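Local coordinates for group 3 allergen SMIPP-S Yv6023A04 (Sarcoptes scabiei type hominis, PDB 3H7O), which has the chymotrypsin-like fold of the S1 serine peptidases but is an inactivated protease paralogue, so the peptidase activity general to the family is probably absent, at residues Thr120-Leu125 against Leu147-Leu152; Phe169-Val174 against Glu209-Val214; Val17-Gly22 against Glu51-Gln56. The protein carries 3 engineered substitutions. One frame throughout, in Å; residues are numbered along the deposited sequence.

Overall arrangement
The three contacts are antiparallel strand pairings divided between the two beta-barrels of a trypsin-like fold. Contacts 1 and 2, with centres about 7 Å apart, are neighbours in the C-terminal barrel, because strand 143-150 of contact 1 lies beside strand 168-172 of contact 2; backbone bonds from Val150 N to Cys170 O and from Gln172 N to Thr148 O probably join them. Contact 3 belongs to the six-stranded N-terminal barrel, its centre about 31 Å from that of contact 1 and about 25 Å from that of contact 2, and touches neither. In S1 peptidases the catalytic cleft lies between the two barrels, so the contacts probably belong to the halves flanking the corresponding region of this inactivated paralogue.

Contact 1: residues Thr120-Leu125 against Leu147-Leu152; sequences TGSDVL and LTVVDL
Gly121 and Ser122 begin the backbone pairing with Val149: Gly121 N donates to Val149 O (2.9 Å), tilted 26° from the carbonyl plane, and Val149 N answers with a straighter bond to Ser122 O (3.0 Å). Farther along, Val124 and Leu147 form a hydrogen-bonded antiparallel pair, with Val124 N to Leu147 O and Leu147 N to Val124 O both at 2.8 Å. Between these bonds, Asp123 and Thr148 are a non-hydrogen-bonded pair, where Asp123 CA makes a CA-H...O contact with Leu147 O (3.2 Å).

Polar side chains add little. Asp123 OD1 comes within 3.4 Å of Thr148 OG1, at most a weak bond. Ser122 OG turns back to Lys119 O, and Asp151 OD2 caps Glu154 N at the start of helix 152-159.

Apolar packing is on the Val124-Leu147 face. Val124 CG1 meets Val149 CG2 at 4.0 Å, the two side chains at about a right angle; Pro118 packs on both valines, and Ala171 on Val124 and Leu147. At the outer end, chi1 of -58° sets Thr120 OG1 beside the backbone N and sends CG2 to Val149 O (3.6 Å).

Strands 123-128 and 143-150 are antiparallel neighbours in the C-terminal beta-barrel of the chymotrypsin fold.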
loop_
_atom_site.group_PDB
_atom_site.type_symbol
_atom_site.label_atom_id
_atom_site.label_comp_id
_atom_site.label_asym_id
_atom_site.label_seq_id
_atom_site.Cartn_x
_atom_site.Cartn_y
_atom_site.Cartn_z
ATOM N N THR A 120 -17.999 6.438 -6.651
ATOM C CA THR A 120 -17.987 7.625 -5.799
ATOM C C THR A 120 -19.106 7.514 -4.763
ATOM O O THR A 120 -20.262 7.263 -5.109
ATOM C CB THR A 120 -18.129 8.916 -6.639
ATOM O OG1 THR A 120 -17.064 8.975 -7.595
ATOM C CG2 THR A 120 -18.077 10.162 -5.760
ATOM N N GLY A 121 -18.750 7.674 -3.492
ATOM C CA GLY A 121 -19.710 7.526 -2.403
ATOM C C GLY A 121 -19.644 6.171 -1.727
ATOM O O GLY A 121 -20.159 6.004 -0.622
ATOM N N SER A 122 -19.012 5.199 -2.384
ATOM C CA SER A 122 -18.811 3.877 -1.789
ATOM C C SER A 122 -17.624 3.901 -0.832
ATOM O O SER A 122 -16.809 4.825 -0.862
ATOM C CB SER A 122 -18.617 2.802 -2.866
ATOM O OG SER A 122 -17.340 2.891 -3.477
ATOM N N ASP A 123 -17.535 2.885 0.020
ATOM C CA ASP A 123 -16.440 2.781 0.970
ATOM C C ASP A 123 -15.303 1.913 0.447
ATOM O O ASP A 123 -15.536 0.916 -0.236
ATOM C CB ASP A 123 -16.936 2.238 2.312
ATOM C CG ASP A 123 -17.630 3.296 3.152
ATOM O OD1 ASP A 123 -17.558 4.496 2.802
ATOM O OD2 ASP A 123 -18.244 2.922 4.174
ATOM N N VAL A 124 -14.078 2.324 0.758
ATOM C CA VAL A 124 -12.896 1.481 0.585
ATOM C C VAL A 124 -12.205 1.307 1.934
ATOM O O VAL A 124 -12.199 2.224 2.761
ATOM C CB VAL A 124 -11.896 2.037 -0.472
ATOM C CG1 VAL A 124 -12.484 1.938 -1.881
ATOM C CG2 VAL A 124 -11.471 3.471 -0.148
ATOM N N LEU A 125 -11.642 0.125 2.156
ATOM C CA LEU A 125 -10.991 -0.188 3.418
ATOM C C LEU A 125 -9.484 -0.152 3.224
ATOM O O LEU A 125 -8.921 -0.968 2.492
ATOM C CB LEU A 125 -11.452 -1.563 3.939
ATOM C CG LEU A 125 -10.888 -2.109 5.264
ATOM C CD1 LEU A 125 -11.406 -1.327 6.467
ATOM C CD2 LEU A 125 -11.225 -3.592 5.424
ATOM N N LEU A 147 -12.844 4.536 4.200
ATOM C CA LEU A 147 -12.888 5.870 3.613
ATOM C C LEU A 147 -13.945 5.931 2.519
ATOM O O LEU A 147 -14.225 4.930 1.859
ATOM C CB LEU A 147 -11.519 6.286 3.053
ATOM C CG LEU A 147 -10.235 6.142 3.886
ATOM C CD1 LEU A 147 -9.068 6.823 3.184
ATOM C CD2 LEU A 147 -10.388 6.694 5.295
ATOM N N THR A 148 -14.515 7.113 2.325
ATOM C CA THR A 148 -15.522 7.329 1.294
ATOM C C THR A 148 -14.860 7.915 0.052
ATOM O O THR A 148 -14.207 8.964 0.123
ATOM C CB THR A 148 -16.631 8.280 1.788
ATOM O OG1 THR A 148 -17.113 7.836 3.061
ATOM C CG2 THR A 148 -17.793 8.323 0.799
ATOM N N VAL A 149 -15.036 7.234 -1.079
ATOM C CA VAL A 149 -14.529 7.706 -2.364
ATOM C C VAL A 149 -15.172 9.045 -2.729
ATOM O O VAL A 149 -16.396 9.177 -2.719
ATOM C CB VAL A 149 -14.766 6.669 -3.495
ATOM C CG1 VAL A 149 -14.279 7.205 -4.843
ATOM C CG2 VAL A 149 -14.080 5.346 -3.158
ATOM N N VAL A 150 -14.332 10.029 -3.039
ATOM C CA VAL A 150 -14.797 11.364 -3.421
ATOM C C VAL A 150 -14.521 11.651 -4.902
ATOM O O VAL A 150 -13.792 10.906 -5.558
ATOM C CB VAL A 150 -14.202 12.474 -2.506
ATOM C CG1 VAL A 150 -14.634 12.260 -1.058
ATOM C CG2 VAL A 150 -12.678 12.527 -2.609
ATOM N N ASP A 151 -15.117 12.724 -5.418
ATOM C CA ASP A 151 -14.988 13.092 -6.830
ATOM C C ASP A 151 -13.544 13.416 -7.201
ATOM O O ASP A 151 -12.899 14.241 -6.551
ATOM C CB ASP A 151 -15.899 14.280 -7.157
ATOM C CG ASP A 151 -15.873 14.646 -8.629
ATOM O OD1 ASP A 151 -16.416 13.872 -9.450
ATOM O OD2 ASP A 151 -15.314 15.710 -8.966
ATOM N N LEU A 152 -13.052 12.770 -8.255
ATOM C CA LEU A 152 -11.651 12.900 -8.662
ATOM C C LEU A 152 -11.247 14.312 -9.111
ATOM O O LEU A 152 -10.203 14.815 -8.694
ATOM C CB LEU A 152 -11.298 11.869 -9.739
ATOM C CG LEU A 152 -9.839 11.803 -10.210
ATOM C CD1 LEU A 152 -8.857 11.650 -9.039
ATOM C CD2 LEU A 152 -9.669 10.670 -11.196
#

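Contact 2: residues Phe169-Val174 against Glu209-Val214; sequences FCAQKV and EVFTKV
Phe169 and Phe211, a hydrogen-bonded antiparallel pair, turn their rings to the same face of the sheet. The planes are only 17° from parallel, yet the rings are slid so far apart, with centroids 5.2 Å from each other, that they barely overlap. What lies over the Phe169 ring is instead the CB of Phe211, a CH-pi contact with Phe211 CB 3.8 Å from the ring centroid and nearest to Phe169 CZ. The first torsion of Phe169 (chi1 69°) puts CG between its own N and carbonyl carbon, which swings the ring partway toward Phe211 with one face turned to Phe211 CB; its edge reaches Lys213 CA. The Phe211 ring extends toward the Ala171-Glu209 end of the pairing, and its CE2 comes 3.7 Å from Ala171 CB at an oblique angle.

These strands, 168-172 and 209-213, are neighbours in the C-terminal barrel of the chymotrypsin fold. Leu147 of the next strand packs on both Ala171 and Phe211. Phe169 and Phe211 exchange two backbone bonds, N to O each way at 2.9 Å, and Ala171 and Glu209 exchange two more.

On the reverse face, Cys170 and Val210 form the non-hydrogen-bonded pair, and Cys170 SG sits 3.8 Å from Val210 CG2. That sulfur is also disulfide-bonded to Cys155, tying the strand to helix 152-159. Glu209 lays its CB against Ala171 O (3.4 Å), then bends at chi2 (-63°) away from the pair; OE1 makes a salt bridge with Arg203, while OE2 accepts from Leu178 N.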
loop_
_atom_site.group_PDB
_atom_site.type_symbol
_atom_site.label_atom_id
_atom_site.label_comp_id
_atom_site.label_asym_id
_atom_site.label_seq_id
_atom_site.Cartn_x
_atom_site.Cartn_y
_atom_site.Cartn_z
ATOM N N PHE A 169 -7.627 7.305 -7.654
ATOM C CA PHE A 169 -8.886 7.774 -7.098
ATOM C C PHE A 169 -8.615 8.368 -5.723
ATOM O O PHE A 169 -7.548 8.145 -5.129
ATOM C CB PHE A 169 -9.960 6.670 -7.043
ATOM C CG PHE A 169 -9.679 5.582 -6.039
ATOM C CD1 PHE A 169 -8.970 4.444 -6.408
ATOM C CD2 PHE A 169 -10.140 5.687 -4.730
ATOM C CE1 PHE A 169 -8.710 3.431 -5.481
ATOM C CE2 PHE A 169 -9.884 4.679 -3.793
ATOM C CZ PHE A 169 -9.175 3.552 -4.170
ATOM N N CYS A 170 -9.575 9.137 -5.230
ATOM C CA CYS A 170 -9.441 9.770 -3.927
ATOM C C CYS A 170 -10.521 9.298 -2.972
ATOM O O CYS A 170 -11.627 8.951 -3.391
ATOM C CB CYS A 170 -9.481 11.288 -4.066
ATOM S SG CYS A 170 -8.157 11.973 -5.079
ATOM N N ALA A 171 -10.190 9.293 -1.684
ATOM C CA ALA A 171 -11.122 8.891 -0.644
ATOM C C ALA A 171 -10.800 9.632 0.651
ATOM O O ALA A 171 -9.657 10.041 0.875
ATOM C CB ALA A 171 -11.076 7.380 -0.438
ATOM N N GLN A 172 -11.809 9.813 1.497
ATOM C CA GLN A 172 -11.637 10.584 2.727
ATOM C C GLN A 172 -12.646 10.195 3.801
ATOM O O GLN A 172 -13.779 9.820 3.498
ATOM C CB GLN A 172 -11.740 12.089 2.429
ATOM C CG GLN A 172 -11.219 13.003 3.540
ATOM C CD GLN A 172 -11.043 14.445 3.090
ATOM O OE1 GLN A 172 -11.592 14.864 2.072
ATOM N NE2 GLN A 172 -10.273 15.209 3.852
ATOM N N LYS A 173 -12.204 10.278 5.052
ATOM C CA LYS A 173 -13.071 10.166 6.218
ATOM C C LYS A 173 -12.652 11.250 7.211
ATOM O O LYS A 173 -11.461 11.401 7.496
ATOM C CB LYS A 173 -12.947 8.777 6.854
ATOM C CG LYS A 173 -13.888 8.543 8.030
ATOM C CD LYS A 173 -13.551 7.261 8.772
ATOM C CE LYS A 173 -14.459 7.077 9.977
ATOM N NZ LYS A 173 -14.022 5.929 10.818
ATOM N N VAL A 174 -13.625 12.003 7.726
ATOM C CA VAL A 174 -13.347 13.091 8.679
ATOM C C VAL A 174 -12.580 12.600 9.915
ATOM O O VAL A 174 -12.891 11.545 10.471
ATOM C CB VAL A 174 -14.634 13.876 9.108
ATOM C CG1 VAL A 174 -15.236 14.622 7.926
ATOM C CG2 VAL A 174 -15.672 12.959 9.748
ATOM N N GLU A 209 -7.239 11.606 0.767
ATOM C CA GLU A 209 -6.193 10.630 0.499
ATOM C C GLU A 209 -6.233 10.236 -0.975
ATOM O O GLU A 209 -7.303 10.212 -1.586
ATOM C CB GLU A 209 -6.352 9.399 1.399
ATOM C CG GLU A 209 -6.349 9.699 2.908
ATOM C CD GLU A 209 -5.039 10.308 3.418
ATOM O OE1 GLU A 209 -3.976 10.097 2.793
ATOM O OE2 GLU A 209 -5.071 10.988 4.467
ATOM N N VAL A 210 -5.065 9.942 -1.541
ATOM C CA VAL A 210 -4.969 9.526 -2.940
ATOM C C VAL A 210 -4.482 8.089 -3.026
ATOM O O VAL A 210 -3.585 7.677 -2.282
ATOM C CB VAL A 210 -4.046 10.461 -3.767
ATOM C CG1 VAL A 210 -3.935 9.985 -5.232
ATOM C CG2 VAL A 210 -4.576 11.884 -3.733
ATOM N N PHE A 211 -5.087 7.337 -3.939
ATOM C CA PHE A 211 -4.788 5.925 -4.123
ATOM C C PHE A 211 -4.543 5.651 -5.588
ATOM O O PHE A 211 -5.309 6.097 -6.439
ATOM C CB PHE A 211 -5.960 5.069 -3.638
ATOM C CG PHE A 211 -6.284 5.265 -2.186
ATOM C CD1 PHE A 211 -5.673 4.479 -1.217
ATOM C CD2 PHE A 211 -7.179 6.255 -1.784
ATOM C CE1 PHE A 211 -5.953 4.669 0.139
ATOM C CE2 PHE A 211 -7.466 6.455 -0.435
ATOM C CZ PHE A 211 -6.853 5.655 0.527
ATOM N N THR A 212 -3.469 4.928 -5.879
ATOM C CA THR A 212 -3.227 4.437 -7.226
ATOM C C THR A 212 -4.297 3.395 -7.532
ATOM O O THR A 212 -4.504 2.460 -6.756
ATOM C CB THR A 212 -1.821 3.819 -7.355
ATOM O OG1 THR A 212 -0.837 4.826 -7.096
ATOM C CG2 THR A 212 -1.602 3.258 -8.759
ATOM N N LYS A 213 -4.978 3.584 -8.657
ATOM C CA LYS A 213 -6.072 2.724 -9.073
ATOM C C LYS A 213 -5.524 1.403 -9.619
ATOM O O LYS A 213 -4.942 1.361 -10.702
ATOM C CB LYS A 213 -6.917 3.463 -10.114
ATOM C CG LYS A 213 -8.195 2.764 -10.547
ATOM C CD LYS A 213 -9.199 3.751 -11.148
ATOM C CE LYS A 213 -8.580 4.646 -12.222
ATOM N NZ LYS A 213 -9.574 5.015 -13.276
ATOM N N VAL A 214 -5.707 0.330 -8.853
ATOM C CA VAL A 214 -5.159 -0.987 -9.208
ATOM C C VAL A 214 -5.700 -1.472 -10.563
ATOM O O VAL A 214 -4.961 -2.059 -11.358
ATOM C CB VAL A 214 -5.380 -2.037 -8.077
ATOM C CG1 VAL A 214 -4.929 -3.428 -8.513
ATOM C CG2 VAL A 214 -4.621 -1.632 -6.821
#

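Contact 3: residues Val17-Gly22 against Glu51-Gln56; sequences VRTYPG and ETIVIQ
Arg18 lies opposite Val54, and its side chain rises from the same face of the sheet to meet the end of Gln56 obliquely. At the root, Arg18 CB passes 3.6 Å from Val54 O and also touches Val54 CB; CG still skirts the same carbonyl oxygen. Because the chain is extended from CG to NE, CD already approaches Gln56 OE1. At the tip the guanidinium grips that single oxygen side-on, with Arg18 NE 2.8 Å and Arg18 NH2 3.0 Å from Gln56 OE1. The oxygen lies close to the guanidinium plane, and the amide plane is turned only 29° from it, so the two bonds restrain rotation of both flat groups. Gln56 NE2 donates to the carbonyls of Leu62 and Pro66, fixing the amide from its other end.

At the base of this side chain the backbones pair as antiparallel neighbours in the N-terminal barrel of the chymotrypsin fold: strand 54-57 meets strand 14-19 here and closes the six-stranded barrel. Arg18 N donates to Val54 O, and Val54 N to Arg18 O, both nearly straight at 170°.

The face away from Arg18 points into the barrel. There Val17 CG1 meets Ile53 CG2 at 3.8 Å, and Val17 CG2 meets Ile55 CD1, the valine and Ile55 lying side by side; Leu93 touches all three residues.

Past the paired strands, the Tyr20 ring turns an edge to Thr52 O, 3.3 Å from its CE2. One water joins the same two residues, accepting from Tyr20 N and donating to Thr52 OG1, a hydroxyl that is also hydrogen-bonded to Lys49 O.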
loop_
_atom_site.group_PDB
_atom_site.type_symbol
_atom_site.label_atom_id
_atom_site.label_comp_id
_atom_site.label_asym_id
_atom_site.label_seq_id
_atom_site.Cartn_x
_atom_site.Cartn_y
_atom_site.Cartn_z
ATOM N N VAL A 17 6.416 -3.362 4.214
ATOM C CA VAL A 17 7.625 -3.404 3.402
ATOM C C VAL A 17 8.710 -2.587 4.109
ATOM O O VAL A 17 8.589 -1.368 4.250
ATOM C CB VAL A 17 7.373 -2.868 1.967
ATOM C CG1 VAL A 17 8.674 -2.864 1.147
ATOM C CG2 VAL A 17 6.287 -3.700 1.263
ATOM N N ARG A 18 9.755 -3.274 4.564
ATOM C CA ARG A 18 10.855 -2.639 5.284
ATOM C C ARG A 18 12.021 -2.335 4.354
ATOM O O ARG A 18 12.504 -3.221 3.639
ATOM C CB ARG A 18 11.343 -3.536 6.422
ATOM C CG ARG A 18 10.274 -3.954 7.416
ATOM C CD ARG A 18 10.899 -4.713 8.584
ATOM N NE ARG A 18 10.074 -4.638 9.784
ATOM C CZ ARG A 18 10.050 -3.600 10.618
ATOM N NH1 ARG A 18 10.811 -2.531 10.393
ATOM N NH2 ARG A 18 9.262 -3.634 11.686
ATOM N N THR A 19 12.472 -1.085 4.373
ATOM C CA THR A 19 13.643 -0.657 3.601
ATOM C C THR A 19 14.632 0.065 4.508
ATOM O O THR A 19 14.286 0.436 5.629
ATOM C CB THR A 19 13.244 0.266 2.433
ATOM O OG1 THR A 19 12.469 1.363 2.935
ATOM C CG2 THR A 19 12.429 -0.504 1.391
ATOM N N TYR A 20 15.855 0.273 4.024
ATOM C CA TYR A 20 16.916 0.877 4.840
ATOM C C TYR A 20 17.652 2.025 4.143
ATOM O O TYR A 20 18.875 1.978 4.006
ATOM C CB TYR A 20 17.913 -0.196 5.311
ATOM C CG TYR A 20 17.269 -1.339 6.066
ATOM C CD1 TYR A 20 17.158 -1.307 7.456
ATOM C CD2 TYR A 20 16.763 -2.447 5.389
ATOM C CE1 TYR A 20 16.562 -2.354 8.150
ATOM C CE2 TYR A 20 16.162 -3.492 6.071
ATOM C CZ TYR A 20 16.068 -3.442 7.450
ATOM O OH TYR A 20 15.469 -4.477 8.123
ATOM N N PRO A 21 16.917 3.070 3.710
ATOM C CA PRO A 21 17.619 4.184 3.077
ATOM C C PRO A 21 18.376 5.037 4.094
ATOM O O PRO A 21 17.834 5.370 5.153
ATOM C CB PRO A 21 16.489 4.987 2.429
ATOM C CG PRO A 21 15.293 4.704 3.265
ATOM C CD PRO A 21 15.464 3.311 3.806
ATOM N N GLY A 22 19.627 5.362 3.770
ATOM C CA GLY A 22 20.466 6.235 4.592
ATOM C C GLY A 22 20.746 5.718 5.991
ATOM O O GLY A 22 20.716 6.488 6.956
ATOM N N GLU A 51 17.877 -6.863 -2.428
ATOM C CA GLU A 51 18.429 -7.725 -1.382
ATOM C C GLU A 51 18.418 -7.084 0.014
ATOM O O GLU A 51 18.689 -7.755 1.008
ATOM C CB GLU A 51 19.847 -8.179 -1.760
ATOM C CG GLU A 51 19.920 -9.144 -2.958
ATOM C CD GLU A 51 19.627 -8.487 -4.311
ATOM O OE1 GLU A 51 19.845 -7.262 -4.467
ATOM O OE2 GLU A 51 19.180 -9.209 -5.228
ATOM N N THR A 52 18.104 -5.792 0.083
ATOM C CA THR A 52 17.995 -5.097 1.366
ATOM C C THR A 52 16.564 -5.080 1.901
ATOM O O THR A 52 16.344 -4.791 3.077
ATOM C CB THR A 52 18.513 -3.636 1.294
ATOM O OG1 THR A 52 17.624 -2.839 0.498
ATOM C CG2 THR A 52 19.908 -3.586 0.720
ATOM N N ILE A 53 15.601 -5.398 1.040
ATOM C CA ILE A 53 14.181 -5.263 1.378
ATOM C C ILE A 53 13.659 -6.465 2.166
ATOM O O ILE A 53 14.025 -7.603 1.882
ATOM C CB ILE A 53 13.320 -5.022 0.106
ATOM C CG1 ILE A 53 13.885 -3.846 -0.705
ATOM C CG2 ILE A 53 11.839 -4.795 0.473
ATOM C CD1 ILE A 53 13.314 -3.701 -2.123
ATOM N N VAL A 54 12.820 -6.196 3.171
ATOM C CA VAL A 54 12.186 -7.250 3.971
ATOM C C VAL A 54 10.666 -7.093 3.967
ATOM O O VAL A 54 10.140 -5.985 4.138
ATOM C CB VAL A 54 12.717 -7.275 5.445
ATOM C CG1 VAL A 54 12.060 -8.385 6.250
ATOM C CG2 VAL A 54 14.227 -7.448 5.474
ATOM N N ILE A 55 9.969 -8.208 3.766
ATOM C CA ILE A 55 8.514 -8.238 3.856
ATOM C C ILE A 55 8.104 -8.822 5.202
ATOM O O ILE A 55 8.394 -9.984 5.488
ATOM C CB ILE A 55 7.870 -9.100 2.728
ATOM C CG1 ILE A 55 8.317 -8.637 1.333
ATOM C CG2 ILE A 55 6.329 -9.137 2.868
ATOM C CD1 ILE A 55 7.956 -7.205 0.985
ATOM N N GLN A 56 7.430 -8.012 6.016
ATOM C CA GLN A 56 6.874 -8.469 7.284
ATOM C C GLN A 56 5.379 -8.718 7.105
ATOM O O GLN A 56 4.640 -7.842 6.637
ATOM C CB GLN A 56 7.131 -7.453 8.406
ATOM C CG GLN A 56 6.660 -7.923 9.796
ATOM C CD GLN A 56 7.148 -7.044 10.944
ATOM O OE1 GLN A 56 7.820 -6.030 10.739
ATOM N NE2 GLN A 56 6.809 -7.440 12.167
HETATM O O HOH W 1 16.458 -0.557 1.440
#